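Local coordinates for inulin fructotransferase (Bacillus sp. snu-7, PDB 2INV), which cleaves inulin by intramolecular fructosyl transfer, acting as a lyase that releases a cyclic di-fructose from the polymer, at residues S32-G35 / A36-D40; V73-V77 / S78-I82. One frame throughout, in Å; residues are numbered along the deposited sequence.

Contact 1 (S32-G35 / A36-D40)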
ATOM      1  N   SER A  32     -13.308 -28.858 -17.371  1.00 13.64           N
ATOM      2  CA  SER A  32     -12.867 -29.141 -18.737  1.00 14.25           C
ATOM      3  C   SER A  32     -12.631 -27.870 -19.564  1.00 13.94           C
ATOM      4  O   SER A  32     -11.702 -27.821 -20.368  1.00 13.05           O
ATOM      5  CB  SER A  32     -13.863 -30.063 -19.453  1.00 15.80           C
ATOM      6  OG  SER A  32     -15.071 -29.398 -19.758  1.00 16.29           O
ATOM      7  N   ASP A  33     -13.474 -26.855 -19.386  1.00 13.00           N
ATOM      8  CA  ASP A  33     -13.298 -25.588 -20.094  1.00 13.02           C
ATOM      9  C   ASP A  33     -14.014 -24.461 -19.363  1.00 12.84           C
ATOM     10  O   ASP A  33     -15.130 -24.088 -19.715  1.00 12.84           O
ATOM     11  CB  ASP A  33     -13.821 -25.671 -21.526  1.00 12.99           C
ATOM     12  CG  ASP A  33     -13.284 -24.544 -22.405  1.00 13.28           C
ATOM     13  OD1 ASP A  33     -12.604 -23.640 -21.864  1.00 11.45           O
ATOM     14  OD2 ASP A  33     -13.535 -24.553 -23.633  1.00 13.37           O
ATOM     15  N   ILE A  34     -13.363 -23.922 -18.340  1.00 13.06           N
ATOM     16  CA  ILE A  34     -13.943 -22.834 -17.570  1.00 12.42           C
ATOM     17  C   ILE A  34     -14.134 -21.626 -18.476  1.00 12.85           C
ATOM     18  O   ILE A  34     -14.926 -20.741 -18.193  1.00 13.50           O
ATOM     19  CB  ILE A  34     -13.048 -22.448 -16.363  1.00 11.67           C
ATOM     20  CG1 ILE A  34     -13.795 -21.459 -15.460  1.00 10.94           C
ATOM     21  CG2 ILE A  34     -11.740 -21.853 -16.851  1.00 10.46           C
ATOM     22  CD1 ILE A  34     -13.183 -21.298 -14.088  1.00 12.00           C
ATOM     23  N   GLY A  35     -13.398 -21.607 -19.581  1.00 13.62           N
ATOM     24  CA  GLY A  35     -13.512 -20.515 -20.529  1.00 12.47           C
ATOM     25  C   GLY A  35     -14.903 -20.534 -21.135  1.00 13.56           C
ATOM     26  O   GLY A  35     -15.579 -19.508 -21.197  1.00 14.31           O
ATOM     27  N   ALA A  36     -15.335 -21.717 -21.562  1.00 13.07           N
ATOM     28  CA  ALA A  36     -16.653 -21.888 -22.152  1.00 12.81           C
ATOM     29  C   ALA A  36     -17.736 -21.510 -21.152  1.00 12.32           C
ATOM     30  O   ALA A  36     -18.726 -20.861 -21.509  1.00 13.10           O
ATOM     31  CB  ALA A  36     -16.839 -23.333 -22.609  1.00 11.25           C
ATOM     32  N   VAL A  37     -17.537 -21.925 -19.903  1.00 11.60           N
ATOM     33  CA  VAL A  37     -18.472 -21.656 -18.820  1.00 12.50           C
ATOM     34  C   VAL A  37     -18.660 -20.171 -18.570  1.00 12.58           C
ATOM     35  O   VAL A  37     -19.789 -19.684 -18.503  1.00 11.73           O
ATOM     36  CB  VAL A  37     -17.993 -22.317 -17.510  1.00 12.25           C
ATOM     37  CG1 VAL A  37     -18.977 -22.048 -16.392  1.00 12.55           C
ATOM     38  CG2 VAL A  37     -17.821 -23.813 -17.726  1.00 13.20           C
ATOM     39  N   ILE A  38     -17.554 -19.449 -18.427  1.00 13.29           N
ATOM     40  CA  ILE A  38     -17.636 -18.021 -18.171  1.00 12.79           C
ATOM     41  C   ILE A  38     -18.257 -17.288 -19.356  1.00 13.26           C
ATOM     42  O   ILE A  38     -19.057 -16.372 -19.167  1.00 12.90           O
ATOM     43  CB  ILE A  38     -16.254 -17.429 -17.842  1.00 13.75           C
ATOM     44  CG1 ILE A  38     -15.684 -18.145 -16.616  1.00 13.82           C
ATOM     45  CG2 ILE A  38     -16.373 -15.939 -17.567  1.00 13.52           C
ATOM     46  CD1 ILE A  38     -14.289 -17.705 -16.227  1.00 14.76           C
ATOM     47  N   ASN A  39     -17.912 -17.682 -20.578  1.00 12.57           N
ATOM     48  CA  ASN A  39     -18.512 -17.012 -21.723  1.00 13.81           C
ATOM     49  C   ASN A  39     -20.032 -17.205 -21.704  1.00 14.80           C
ATOM     50  O   ASN A  39     -20.774 -16.285 -22.050  1.00 14.89           O
ATOM     51  CB  ASN A  39     -17.924 -17.521 -23.041  1.00 14.14           C
ATOM     52  CG  ASN A  39     -16.586 -16.870 -23.374  1.00 14.52           C
ATOM     53  OD1 ASN A  39     -16.379 -15.684 -23.113  1.00 15.26           O
ATOM     54  ND2 ASN A  39     -15.677 -17.643 -23.965  1.00 15.30           N
ATOM     55  N   ASP A  40     -20.502 -18.378 -21.277  1.00 15.29           N
ATOM     56  CA  ASP A  40     -21.945 -18.598 -21.225  1.00 15.05           C
ATOM     57  C   ASP A  40     -22.550 -17.772 -20.097  1.00 15.12           C
ATOM     58  O   ASP A  40     -23.691 -17.323 -20.209  1.00 14.59           O
ATOM     59  CB  ASP A  40     -22.298 -20.076 -21.025  1.00 16.63           C
ATOM     60  CG  ASP A  40     -23.776 -20.360 -21.269  1.00 16.85           C
ATOM     61  OD1 ASP A  40     -24.245 -20.173 -22.411  1.00 17.35           O
ATOM     62  OD2 ASP A  40     -24.473 -20.770 -20.319  1.00 17.66           O
TER

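Contact 2 (V73-V77 / S78-I82)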
ATOM      1  N   VAL A  73     -11.927 -16.119 -22.965  1.00 14.25           N
ATOM      2  CA  VAL A  73     -13.074 -15.387 -22.433  1.00 14.29           C
ATOM      3  C   VAL A  73     -13.050 -13.932 -22.856  1.00 13.96           C
ATOM      4  O   VAL A  73     -12.075 -13.217 -22.611  1.00 13.99           O
ATOM      5  CB  VAL A  73     -13.108 -15.403 -20.897  1.00 14.75           C
ATOM      6  CG1 VAL A  73     -14.285 -14.579 -20.389  1.00 15.03           C
ATOM      7  CG2 VAL A  73     -13.215 -16.829 -20.396  1.00 15.14           C
ATOM      8  N   VAL A  74     -14.130 -13.495 -23.488  1.00 13.11           N
ATOM      9  CA  VAL A  74     -14.232 -12.118 -23.926  1.00 13.80           C
ATOM     10  C   VAL A  74     -15.138 -11.393 -22.944  1.00 13.96           C
ATOM     11  O   VAL A  74     -16.320 -11.704 -22.814  1.00 14.21           O
ATOM     12  CB  VAL A  74     -14.797 -12.049 -25.354  1.00 13.34           C
ATOM     13  CG1 VAL A  74     -15.082 -10.617 -25.741  1.00 14.58           C
ATOM     14  CG2 VAL A  74     -13.786 -12.660 -26.322  1.00 14.45           C
ATOM     15  N   VAL A  75     -14.551 -10.445 -22.229  1.00 13.61           N
ATOM     16  CA  VAL A  75     -15.270  -9.669 -21.238  1.00 13.67           C
ATOM     17  C   VAL A  75     -15.666  -8.332 -21.818  1.00 14.00           C
ATOM     18  O   VAL A  75     -14.827  -7.478 -22.099  1.00 14.27           O
ATOM     19  CB  VAL A  75     -14.413  -9.457 -19.972  1.00 13.99           C
ATOM     20  CG1 VAL A  75     -15.179  -8.628 -18.955  1.00 13.27           C
ATOM     21  CG2 VAL A  75     -14.030 -10.807 -19.388  1.00 13.94           C
ATOM     22  N   ASP A  76     -16.968  -8.156 -21.994  1.00 14.19           N
ATOM     23  CA  ASP A  76     -17.489  -6.925 -22.555  1.00 14.68           C
ATOM     24  C   ASP A  76     -18.594  -6.292 -21.721  1.00 15.02           C
ATOM     25  O   ASP A  76     -19.440  -5.586 -22.248  1.00 14.11           O
ATOM     26  CB  ASP A  76     -17.973  -7.178 -23.986  1.00 15.85           C
ATOM     27  CG  ASP A  76     -19.115  -8.164 -24.043  1.00 18.18           C
ATOM     28  OD1 ASP A  76     -19.236  -9.009 -23.126  1.00 16.62           O
ATOM     29  OD2 ASP A  76     -19.892  -8.115 -25.016  1.00 19.87           O
ATOM     30  N   VAL A  77     -18.606  -6.568 -20.426  1.00 14.88           N
ATOM     31  CA  VAL A  77     -19.579  -5.933 -19.584  1.00 15.47           C
ATOM     32  C   VAL A  77     -18.854  -5.180 -18.494  1.00 14.99           C
ATOM     33  O   VAL A  77     -17.875  -5.664 -17.917  1.00 13.78           O
ATOM     34  CB  VAL A  77     -20.615  -6.924 -19.005  1.00 16.94           C
ATOM     35  CG1 VAL A  77     -19.974  -8.045 -18.300  1.00 16.78           C
ATOM     36  CG2 VAL A  77     -21.506  -6.175 -18.028  1.00 18.59           C
ATOM     37  N   SER A  78     -19.334  -3.969 -18.250  1.00 14.77           N
ATOM     38  CA  SER A  78     -18.764  -3.122 -17.243  1.00 14.59           C
ATOM     39  C   SER A  78     -19.131  -3.603 -15.865  1.00 14.57           C
ATOM     40  O   SER A  78     -20.202  -4.180 -15.650  1.00 12.30           O
ATOM     41  CB  SER A  78     -19.246  -1.687 -17.428  1.00 15.54           C
ATOM     42  OG  SER A  78     -18.477  -1.017 -18.418  1.00 15.85           O
ATOM     43  N   TYR A  79     -18.220  -3.352 -14.934  1.00 13.80           N
ATOM     44  CA  TYR A  79     -18.411  -3.717 -13.539  1.00 14.01           C
ATOM     45  C   TYR A  79     -18.503  -5.240 -13.335  1.00 14.75           C
ATOM     46  O   TYR A  79     -19.234  -5.718 -12.468  1.00 15.85           O
ATOM     47  CB  TYR A  79     -19.674  -3.025 -12.989  1.00 14.23           C
ATOM     48  CG  TYR A  79     -19.977  -1.642 -13.575  1.00 13.87           C
ATOM     49  CD1 TYR A  79     -19.127  -0.548 -13.363  1.00 14.22           C
ATOM     50  CD2 TYR A  79     -21.147  -1.423 -14.313  1.00 13.45           C
ATOM     51  CE1 TYR A  79     -19.454   0.731 -13.869  1.00 14.45           C
ATOM     52  CE2 TYR A  79     -21.471  -0.157 -14.813  1.00 14.60           C
ATOM     53  CZ  TYR A  79     -20.622   0.911 -14.589  1.00 14.04           C
ATOM     54  OH  TYR A  79     -20.962   2.153 -15.088  1.00 14.58           O
ATOM     55  N   LEU A  80     -17.763  -6.005 -14.137  1.00 14.69           N
ATOM     56  CA  LEU A  80     -17.755  -7.467 -14.010  1.00 14.72           C
ATOM     57  C   LEU A  80     -16.650  -7.814 -13.022  1.00 14.22           C
ATOM     58  O   LEU A  80     -15.526  -7.316 -13.134  1.00 15.04           O
ATOM     59  CB  LEU A  80     -17.452  -8.145 -15.355  1.00 15.14           C
ATOM     60  CG  LEU A  80     -18.062  -9.522 -15.637  1.00 16.79           C
ATOM     61  CD1 LEU A  80     -17.008 -10.394 -16.310  1.00 14.61           C
ATOM     62  CD2 LEU A  80     -18.549 -10.173 -14.360  1.00 16.16           C
ATOM     63  N   THR A  81     -16.988  -8.644 -12.043  1.00 13.79           N
ATOM     64  CA  THR A  81     -16.033  -9.070 -11.039  1.00 12.07           C
ATOM     65  C   THR A  81     -15.824 -10.571 -11.120  1.00 11.94           C
ATOM     66  O   THR A  81     -16.777 -11.340 -10.988  1.00 11.54           O
ATOM     67  CB  THR A  81     -16.523  -8.760  -9.601  1.00 12.77           C
ATOM     68  OG1 THR A  81     -16.441  -7.351  -9.342  1.00 10.96           O
ATOM     69  CG2 THR A  81     -15.663  -9.522  -8.577  1.00 11.86           C
ATOM     70  N   ILE A  82     -14.584 -10.985 -11.342  1.00 10.09           N
ATOM     71  CA  ILE A  82     -14.272 -12.398 -11.387  1.00 10.65           C
ATOM     72  C   ILE A  82     -13.322 -12.573 -10.218  1.00 10.04           C
ATOM     73  O   ILE A  82     -12.206 -12.053 -10.222  1.00 10.67           O
ATOM     74  CB  ILE A  82     -13.598 -12.787 -12.711  1.00 11.04           C
ATOM     75  CG1 ILE A  82     -14.583 -12.588 -13.864  1.00 11.61           C
ATOM     76  CG2 ILE A  82     -13.144 -14.248 -12.662  1.00 12.39           C
ATOM     77  CD1 ILE A  82     -14.003 -12.788 -15.235  1.00 12.31           C
TER

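Contact 1 (S32-G35 / A36-D40)
Asp-33 sets CG opposite its own backbone N and beside its carbonyl carbon (chi1 -163°), and this brings the carboxylate alongside the N-H groups of Gly-35 and Ala-36. OD1 there takes two weak hydrogen bonds, from Gly-35 N at 3.2 Å and Ala-36 N at 3.4 Å. The second oxygen, OD2, rests 3.7 Å from Ala-36 CB. Both oxygens also accept from outside, OD1 from His-70 N and OD2 from Thr-71 OG1, so the carboxylate is fixed at each oxygen and the surrounding N-H groups would be expected to favour its negative charge. With an alanine here, His-70 N and Thr-71 OG1 would probably each lose an acceptor oxygen, the N-H groups of Gly-35 and Ala-36 their weak one, and the tie between the helix and the link joining strands 65-69 and 73-75 would weaken.

On another side, Ile-38 carries CG1 beside its backbone N (chi1 -59°), close against Ile-34 O at 3.1 Å, while its CD1 meets Ile-34 CG1 at 3.9 Å; the two isoleucines cross obliquely. The backbone evidence is a run of bonds four residues apart: Val-37 N to Asp-33 O, 3.2 Å; Ile-38 N to Ile-34 O, 2.9 Å and nearly straight (167°); Asn-39 N to Gly-35 O, 3.0 Å. An Asx turn, weakly bonded, thus accompanies regular alpha-helical bonding in the helix that packs against strands 58-62, 65-69 and 73-75 of this right-handed parallel beta-helix.

Contact 2 (V73-V77 / S78-I82)
Val-77 and Leu-80 meet at about a right angle across the turn, the branch CG1 of the valine lying 3.6 Å from CG of the leucine. That methyl is placed there by a chi1 of 54°, which wedges CG1 between the backbone N and the carbonyl carbon and leaves CG2 against the next peptide, 3.1 Å from Ser-78 N. Val-75 reaches the same leucine at a different point: its CG1 touches Leu-80 CD1 at 3.7 Å, the two side chains crossing at a slant. Leu-80 is therefore held at its branch point by one valine and at a methyl by the other. Its CB also lies 3.6 Å from Val-77 O, a buried carbonyl oxygen without a polar partner in the model.

Between them the chain bends at Tyr-79, whose backbone is in the left-handed region (phi 64°); Ser-78 CB sits 3.6 Å above one face of the Tyr-79 ring, toward its rim. Ser-78 OG bonds to Ser-136 N on strand 135-146, Val-75 packs on Val-127 of strand 123-127, Asp-76 forms a salt bridge with Lys-46 of helix 30-48, and Tyr-79 packs on Phe-90 of a second subunit.

In the fold
Following the chain from the N terminus, contact 1 lies within helix 30-48, and contact 2 comes later, rounding the turn from strand 73-75 into strand 80-84. Each is local, so neither closes a long loop; they stand in series, neither nested nor crossed, with centres about 13 Å apart. Strands 58-62 and 65-69 come between, and the pairing of 80-84 with 58-62 places contact 2 at the passage from one coil to the next. The two meet directly: Asn-39 OD1 lies 3.2 Å from Val-74 N, a probable hydrogen bond, and Ile-38 CG2 packs 3.8 Å from Val-73 CG1. Helix 30-48 is thereby tied to strand 73-75, at the end of the coil that 58-62 and 65-69 begin.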